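Formate-dependent phosphoribosylglycinamide formyltransferase (Mycobacterium tuberculosis H37Rv, PDB 6KHR) belongs to the ATP-grasp family and forms a two-chain assembly of mixed helix-and-sheet subunits. Local coordinates at residues Leu169-Val174 / Pro212-Glu217; Trp260-Leu265 / Ile343-Ala348. One frame throughout, in Å; residues are numbered along the deposited sequence.

Interaction 1: Leu169-Val174 / Pro212-Glu217; sequences LLVSPV and PRVCAE
Ser172 and Cys215 form the hydrogen-bonded pair at the middle of this antiparallel contact, and their backbones exchange two bonds. Ser172 N reaches Cys215 O at 3.0 Å, while Cys215 N returns to Ser172 O at 2.9 Å. Pro173 and Val214 make the adjoining non-hydrogen-bonded pair, with side chains that diverge. Toward both ends the bonds are weak: Leu170 N approaches Glu217 O with an angle of only 124° at the hydrogen, and the link from Val174 N to Arg213 O is long.

The apolar contact is between two valines. The CG2 methyl of Val171, set anti to its own backbone N, meets Val214 CG1 at 3.5 Å, the two side chains crossing at a slant. Two charged residues add van der Waals contacts through their CB carbons: the CB of Leu170 lies 3.7 Å from that of Glu217, and Val174 places CG2 3.9 Å from Arg213 CB.

One polar side chain stays on its own strand: Ser172 OG donates to Pro173 O at 3.0 Å, from above the carbonyl plane.

On its far edge, strand 214-217 is bonded through Val214 and Ala216 to Val152 and Trp150, while Leu158 of helix 155-165 packs against Val171. The arrangement is an edge pairing in a small antiparallel sheet, ordered 149-152, 214-217, 172-173, within the ATP-grasp domain.

Interaction 2: Trp260-Leu265 / Ile343-Ala348; sequences WQPQKL and ISPGAA
Trp260 and Gln261 pair with Ala347 and Gly346 in a short antiparallel ladder within the large antiparallel sheet in which strand 256-261 runs between strands 238-252 and 346-351. Trp260 and Ala347 make the non-hydrogen-bonded pair, their CA atoms 4.0 Å apart. Gln261 and Gly346 make the hydrogen-bonded one: Gln261 N donates to Gly346 O at 3.1 Å, and Gly346 N returns to Gln261 O at 3.0 Å with an N-H...O angle of 153°. Two CA-H...O contacts supplement these bonds, Trp260 CA to Gly346 O and Pro345 CA to Gln261 O, so each carbonyl oxygen receives an amide and a CA hydrogen. The pairing stops after Gln261, where a cis peptide bond leads into Pro262.

Among the side chains, Trp260 and Ala347 share a face of the sheet and touch through their CB atoms at 4.0 Å. Beyond CB the indole turns away from the partner strand: its CG sits between the backbone N and the carbonyl carbon (chi1 59°). Arg403 of helix 399-413 makes a cation-pi interaction with this ring and also touches Ala347. Gln261 points to the other face, where its amide bonds to Ser320, Gln321 and the backbone oxygen of Ala245. At the end of the ladder two proline rings meet loosely, Pro262 CD lying 4.2 Å from Pro345 CB, and Val399 packs on both.

The rotation of the indole is further fixed from within its own segment, where Trp260 NE1 donates at 3.1 Å to Gln263 OE1, an acceptor lying almost in the ring plane.

Followed from the N terminus, the two contacts illustrate closure in series. Interaction 1 is complete at residue 217 before interaction 2 opens at residue 260, so the loops neither nest nor cross. The first brings together segments separated by 37 residues that include no modelled helix or strand, and completes an edge of a three-stranded sheet. The second spans 77 residues, including helix 267-284 and strands 288-297 and 300-307, and joins strand 256-261 to strand 346-351, and through it to strands 390-395 and 380-384 of the same sheet. Their centres are 33 Å apart, and the two contacts do not touch.

Interaction 1: Leu169-Val174 / Pro212-Glu217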
ATOM      1  N   LEU A 169      40.918  -5.486  10.839  1.00 96.55           N
ATOM      2  CA  LEU A 169      39.956  -5.527  11.965  1.00 83.73           C
ATOM      3  C   LEU A 169      38.979  -4.372  11.798  1.00 81.56           C
ATOM      4  O   LEU A 169      39.234  -3.472  11.018  1.00 84.45           O
ATOM      5  CB  LEU A 169      40.706  -5.390  13.278  1.00 78.24           C
ATOM      6  CG  LEU A 169      41.078  -6.708  13.928  1.00 84.56           C
ATOM      7  CD1 LEU A 169      41.744  -6.476  15.265  1.00 85.30           C
ATOM      8  CD2 LEU A 169      39.851  -7.558  14.102  1.00 83.21           C
ATOM      9  N   LEU A 170      37.894  -4.410  12.539  1.00 77.14           N
ATOM     10  CA  LEU A 170      36.845  -3.396  12.366  1.00 76.99           C
ATOM     11  C   LEU A 170      36.593  -2.780  13.723  1.00 76.63           C
ATOM     12  O   LEU A 170      35.566  -3.056  14.296  1.00 73.59           O
ATOM     13  CB  LEU A 170      35.601  -4.151  11.910  1.00 77.07           C
ATOM     14  CG  LEU A 170      34.944  -3.623  10.652  1.00 87.38           C
ATOM     15  CD1 LEU A 170      34.567  -2.164  10.833  1.00 88.44           C
ATOM     16  CD2 LEU A 170      35.874  -3.809   9.472  1.00 94.47           C
ATOM     17  N   VAL A 171      37.518  -1.972  14.207  1.00 75.75           N
ATOM     18  CA  VAL A 171      37.313  -1.411  15.563  1.00 69.91           C
ATOM     19  C   VAL A 171      36.174  -0.408  15.508  1.00 72.99           C
ATOM     20  O   VAL A 171      36.229   0.503  14.737  1.00 67.10           O
ATOM     21  CB  VAL A 171      38.584  -0.805  16.155  1.00 64.69           C
ATOM     22  CG1 VAL A 171      38.903   0.508  15.487  1.00 68.04           C
ATOM     23  CG2 VAL A 171      38.397  -0.601  17.640  1.00 68.84           C
ATOM     24  N   SER A 172      35.198  -0.615  16.365  1.00 77.51           N
ATOM     25  CA  SER A 172      33.992   0.170  16.441  1.00 80.28           C
ATOM     26  C   SER A 172      33.701   0.466  17.901  1.00 82.48           C
ATOM     27  O   SER A 172      33.954  -0.382  18.772  1.00 82.97           O
ATOM     28  CB  SER A 172      32.806  -0.579  15.815  1.00 92.20           C
ATOM     29  OG  SER A 172      31.580  -0.009  16.221  1.00 94.29           O
ATOM     30  N   PRO A 173      33.205   1.660  18.207  1.00 95.94           N
ATOM     31  CA  PRO A 173      32.717   1.919  19.565  1.00 99.67           C
ATOM     32  C   PRO A 173      31.522   1.024  19.858  1.00105.67           C
ATOM     33  O   PRO A 173      30.667   0.810  19.000  1.00 99.00           O
ATOM     34  CB  PRO A 173      32.333   3.405  19.531  1.00 96.73           C
ATOM     35  CG  PRO A 173      32.149   3.725  18.058  1.00101.06           C
ATOM     36  CD  PRO A 173      33.090   2.830  17.320  1.00101.15           C
ATOM     37  N   VAL A 174      31.478   0.487  21.076  1.00117.87           N
ATOM     38  CA  VAL A 174      30.497  -0.548  21.424  1.00122.85           C
ATOM     39  C   VAL A 174      29.057  -0.110  21.185  1.00113.86           C
ATOM     40  O   VAL A 174      28.754   1.083  21.150  1.00113.84           O
ATOM     41  CB  VAL A 174      30.652  -0.990  22.883  1.00136.09           C
ATOM     42  CG1 VAL A 174      30.098   0.077  23.820  1.00141.53           C
ATOM     43  CG2 VAL A 174      29.954  -2.320  23.108  1.00135.26           C
ATOM     44  N   PRO A 212      34.693   2.722  28.542  1.00118.35           N
ATOM     45  CA  PRO A 212      33.665   1.745  28.146  1.00120.43           C
ATOM     46  C   PRO A 212      34.207   0.719  27.161  1.00118.44           C
ATOM     47  O   PRO A 212      35.363   0.757  26.737  1.00125.02           O
ATOM     48  CB  PRO A 212      32.576   2.604  27.507  1.00113.49           C
ATOM     49  CG  PRO A 212      32.734   3.934  28.147  1.00115.92           C
ATOM     50  CD  PRO A 212      34.218   4.106  28.375  1.00119.31           C
ATOM     51  N   ARG A 213      33.329  -0.209  26.785  1.00109.07           N
ATOM     52  CA  ARG A 213      33.702  -1.303  25.904  1.00 96.68           C
ATOM     53  C   ARG A 213      33.853  -0.823  24.464  1.00 93.86           C
ATOM     54  O   ARG A 213      33.252   0.170  24.046  1.00 83.60           O
ATOM     55  CB  ARG A 213      32.665  -2.426  25.962  1.00 89.51           C
ATOM     56  CG  ARG A 213      32.469  -3.051  27.328  1.00 85.08           C
ATOM     57  CD  ARG A 213      32.268  -4.557  27.194  1.00 91.87           C
ATOM     58  NE  ARG A 213      31.826  -5.153  28.450  1.00105.40           N
ATOM     59  CZ  ARG A 213      32.018  -6.425  28.802  1.00112.95           C
ATOM     60  NH1 ARG A 213      32.664  -7.261  27.992  1.00108.97           N
ATOM     61  NH2 ARG A 213      31.571  -6.862  29.974  1.00116.83           N
ATOM     62  N   VAL A 214      34.675  -1.543  23.704  1.00 98.11           N
ATOM     63  CA  VAL A 214      34.886  -1.279  22.285  1.00 92.06           C
ATOM     64  C   VAL A 214      34.884  -2.610  21.547  1.00 89.68           C
ATOM     65  O   VAL A 214      35.579  -3.548  21.945  1.00 84.12           O
ATOM     66  CB  VAL A 214      36.201  -0.526  22.031  1.00 84.07           C
ATOM     67  CG1 VAL A 214      36.752  -0.878  20.660  1.00 85.44           C
ATOM     68  CG2 VAL A 214      35.973   0.963  22.150  1.00 78.45           C
ATOM     69  N   CYS A 215      34.119  -2.686  20.466  1.00 91.57           N
ATOM     70  CA  CYS A 215      33.892  -3.947  19.773  1.00 89.51           C
ATOM     71  C   CYS A 215      34.854  -4.117  18.604  1.00 75.65           C
ATOM     72  O   CYS A 215      34.965  -3.235  17.745  1.00 75.60           O
ATOM     73  CB  CYS A 215      32.455  -4.015  19.273  1.00 88.71           C
ATOM     74  SG  CYS A 215      32.153  -5.523  18.402  1.00 88.64           S
ATOM     75  N   ALA A 216      35.517  -5.266  18.552  1.00 59.47           N
ATOM     76  CA  ALA A 216      36.455  -5.581  17.485  1.00 56.01           C
ATOM     77  C   ALA A 216      35.910  -6.736  16.655  1.00 51.26           C
ATOM     78  O   ALA A 216      35.520  -7.767  17.210  1.00 46.78           O
ATOM     79  CB  ALA A 216      37.829  -5.940  18.045  1.00 62.08           C
ATOM     80  N   GLU A 217      35.895  -6.563  15.332  1.00 58.54           N
ATOM     81  CA  GLU A 217      35.364  -7.555  14.405  1.00 60.52           C
ATOM     82  C   GLU A 217      36.419  -7.923  13.375  1.00 60.30           C
ATOM     83  O   GLU A 217      37.075  -7.043  12.807  1.00 61.20           O
ATOM     84  CB  GLU A 217      34.111  -7.045  13.689  1.00 73.85           C
ATOM     85  CG  GLU A 217      32.836  -7.148  14.506  1.00 92.48           C
ATOM     86  CD  GLU A 217      31.590  -6.994  13.656  1.00102.87           C
ATOM     87  OE1 GLU A 217      30.864  -5.989  13.820  1.00105.53           O
ATOM     88  OE2 GLU A 217      31.343  -7.881  12.813  1.00105.56           O
TER

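Interaction 2: Trp260-Leu265 / Ile343-Ala348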
ATOM      1  N   TRP A 260      16.268  -5.144  -3.489  1.00 25.31           N
ATOM      2  CA  TRP A 260      15.674  -5.917  -4.569  1.00 30.88           C
ATOM      3  C   TRP A 260      15.278  -7.282  -4.002  1.00 31.85           C
ATOM      4  O   TRP A 260      15.852  -7.746  -3.010  1.00 24.74           O
ATOM      5  CB  TRP A 260      16.645  -6.047  -5.777  1.00 25.57           C
ATOM      6  CG  TRP A 260      17.978  -6.716  -5.435  1.00 31.69           C
ATOM      7  CD1 TRP A 260      18.244  -8.064  -5.438  1.00 31.94           C
ATOM      8  CD2 TRP A 260      19.203  -6.074  -5.015  1.00 36.83           C
ATOM      9  NE1 TRP A 260      19.550  -8.298  -5.062  1.00 38.99           N
ATOM     10  CE2 TRP A 260      20.162  -7.103  -4.788  1.00 45.11           C
ATOM     11  CE3 TRP A 260      19.584  -4.739  -4.796  1.00 33.25           C
ATOM     12  CZ2 TRP A 260      21.477  -6.837  -4.360  1.00 25.68           C
ATOM     13  CZ3 TRP A 260      20.914  -4.472  -4.369  1.00 38.79           C
ATOM     14  CH2 TRP A 260      21.833  -5.519  -4.169  1.00 37.63           C
ATOM     15  N   GLN A 261      14.296  -7.916  -4.653  1.00 27.62           N
ATOM     16  CA  GLN A 261      13.641  -9.130  -4.174  1.00 24.80           C
ATOM     17  C   GLN A 261      13.112  -9.878  -5.388  1.00 33.97           C
ATOM     18  O   GLN A 261      12.422  -9.267  -6.214  1.00 37.41           O
ATOM     19  CB  GLN A 261      12.485  -8.814  -3.225  1.00 29.20           C
ATOM     20  CG  GLN A 261      11.907 -10.013  -2.540  1.00 38.69           C
ATOM     21  CD  GLN A 261      10.621  -9.700  -1.772  1.00 47.96           C
ATOM     22  OE1 GLN A 261       9.735  -8.998  -2.272  1.00 54.73           O
ATOM     23  NE2 GLN A 261      10.517 -10.223  -0.551  1.00 33.63           N
ATOM     24  N   PRO A 262      13.403 -11.174  -5.531  1.00 39.88           N
ATOM     25  CA  PRO A 262      14.216 -11.982  -4.628  1.00 38.29           C
ATOM     26  C   PRO A 262      15.708 -11.972  -4.955  1.00 33.91           C
ATOM     27  O   PRO A 262      16.075 -11.863  -6.113  1.00 37.35           O
ATOM     28  CB  PRO A 262      13.645 -13.388  -4.832  1.00 27.32           C
ATOM     29  CG  PRO A 262      13.182 -13.412  -6.270  1.00 27.37           C
ATOM     30  CD  PRO A 262      12.906 -11.968  -6.669  1.00 43.57           C
ATOM     31  N   GLN A 263      16.543 -12.064  -3.924  1.00 40.43           N
ATOM     32  CA  GLN A 263      17.952 -12.393  -4.085  1.00 33.37           C
ATOM     33  C   GLN A 263      18.105 -13.908  -4.179  1.00 33.32           C
ATOM     34  O   GLN A 263      17.674 -14.632  -3.276  1.00 35.18           O
ATOM     35  CB  GLN A 263      18.754 -11.858  -2.905  1.00 26.47           C
ATOM     36  CG  GLN A 263      20.172 -12.419  -2.854  1.00 24.63           C
ATOM     37  CD  GLN A 263      20.973 -12.064  -4.098  1.00 34.90           C
ATOM     38  OE1 GLN A 263      21.154 -10.875  -4.423  1.00 29.34           O
ATOM     39  NE2 GLN A 263      21.437 -13.091  -4.820  1.00 31.68           N
ATOM     40  N   LYS A 264      18.717 -14.399  -5.257  1.00 38.01           N
ATOM     41  CA  LYS A 264      18.905 -15.841  -5.394  1.00 44.13           C
ATOM     42  C   LYS A 264      19.956 -16.346  -4.398  1.00 41.95           C
ATOM     43  O   LYS A 264      20.983 -15.704  -4.159  1.00 36.09           O
ATOM     44  CB  LYS A 264      19.306 -16.213  -6.827  1.00 54.60           C
ATOM     45  CG  LYS A 264      20.704 -15.720  -7.272  1.00 87.94           C
ATOM     46  CD  LYS A 264      21.849 -16.719  -6.946  1.00101.07           C
ATOM     47  CE  LYS A 264      23.094 -16.003  -6.387  1.00 96.07           C
ATOM     48  NZ  LYS A 264      24.011 -16.862  -5.580  1.00 83.39           N
ATOM     49  N   LEU A 265      19.687 -17.506  -3.816  1.00 31.20           N
ATOM     50  CA  LEU A 265      20.635 -18.185  -2.961  1.00 36.37           C
ATOM     51  C   LEU A 265      20.706 -19.646  -3.376  1.00 44.28           C
ATOM     52  O   LEU A 265      19.738 -20.215  -3.895  1.00 49.46           O
ATOM     53  CB  LEU A 265      20.236 -18.070  -1.485  1.00 39.75           C
ATOM     54  CG  LEU A 265      20.098 -16.646  -0.953  1.00 38.64           C
ATOM     55  CD1 LEU A 265      19.628 -16.659   0.476  1.00 42.59           C
ATOM     56  CD2 LEU A 265      21.439 -15.946  -1.053  1.00 37.84           C
ATOM     57  N   ILE A 343       4.433 -10.979  -5.868  1.00 47.65           N
ATOM     58  CA  ILE A 343       3.805 -10.568  -7.122  1.00 39.34           C
ATOM     59  C   ILE A 343       4.763 -10.789  -8.292  1.00 43.02           C
ATOM     60  O   ILE A 343       4.409 -11.389  -9.309  1.00 31.05           O
ATOM     61  CB  ILE A 343       3.377  -9.089  -7.040  1.00 35.12           C
ATOM     62  CG1 ILE A 343       2.249  -8.880  -6.027  1.00 39.65           C
ATOM     63  CG2 ILE A 343       2.942  -8.575  -8.416  1.00 28.36           C
ATOM     64  CD1 ILE A 343       1.966  -7.377  -5.802  1.00 29.00           C
ATOM     65  N   SER A 344       5.995 -10.315  -8.152  1.00 40.70           N
ATOM     66  CA  SER A 344       6.935 -10.194  -9.256  1.00 42.06           C
ATOM     67  C   SER A 344       8.264  -9.688  -8.690  1.00 39.97           C
ATOM     68  O   SER A 344       8.281  -9.073  -7.619  1.00 31.50           O
ATOM     69  CB  SER A 344       6.403  -9.237 -10.332  1.00 32.96           C
ATOM     70  OG  SER A 344       7.410  -8.367 -10.807  1.00 39.61           O
ATOM     71  N   PRO A 345       9.383  -9.950  -9.369  1.00 32.34           N
ATOM     72  CA  PRO A 345      10.649  -9.330  -8.942  1.00 26.61           C
ATOM     73  C   PRO A 345      10.515  -7.812  -8.875  1.00 28.77           C
ATOM     74  O   PRO A 345       9.707  -7.203  -9.590  1.00 26.59           O
ATOM     75  CB  PRO A 345      11.651  -9.766 -10.023  1.00 26.51           C
ATOM     76  CG  PRO A 345      11.043 -11.055 -10.639  1.00 26.83           C
ATOM     77  CD  PRO A 345       9.531 -10.834 -10.548  1.00 28.32           C
ATOM     78  N   GLY A 346      11.306  -7.182  -7.997  1.00 28.22           N
ATOM     79  CA  GLY A 346      11.239  -5.742  -7.855  1.00 26.05           C
ATOM     80  C   GLY A 346      12.525  -5.178  -7.297  1.00 30.82           C
ATOM     81  O   GLY A 346      13.403  -5.914  -6.859  1.00 38.27           O
ATOM     82  N   ALA A 347      12.632  -3.852  -7.326  1.00 26.14           N
ATOM     83  CA  ALA A 347      13.748  -3.175  -6.677  1.00 32.53           C
ATOM     84  C   ALA A 347      13.276  -1.848  -6.126  1.00 32.01           C
ATOM     85  O   ALA A 347      12.254  -1.301  -6.545  1.00 26.44           O
ATOM     86  CB  ALA A 347      14.932  -2.934  -7.625  1.00 28.74           C
ATOM     87  N   ALA A 348      14.040  -1.322  -5.184  1.00 28.51           N
ATOM     88  CA  ALA A 348      13.684  -0.051  -4.590  1.00 29.11           C
ATOM     89  C   ALA A 348      14.941   0.755  -4.325  1.00 32.91           C
ATOM     90  O   ALA A 348      16.044   0.225  -4.189  1.00 31.72           O
ATOM     91  CB  ALA A 348      12.888  -0.236  -3.290  1.00 26.25           C
TER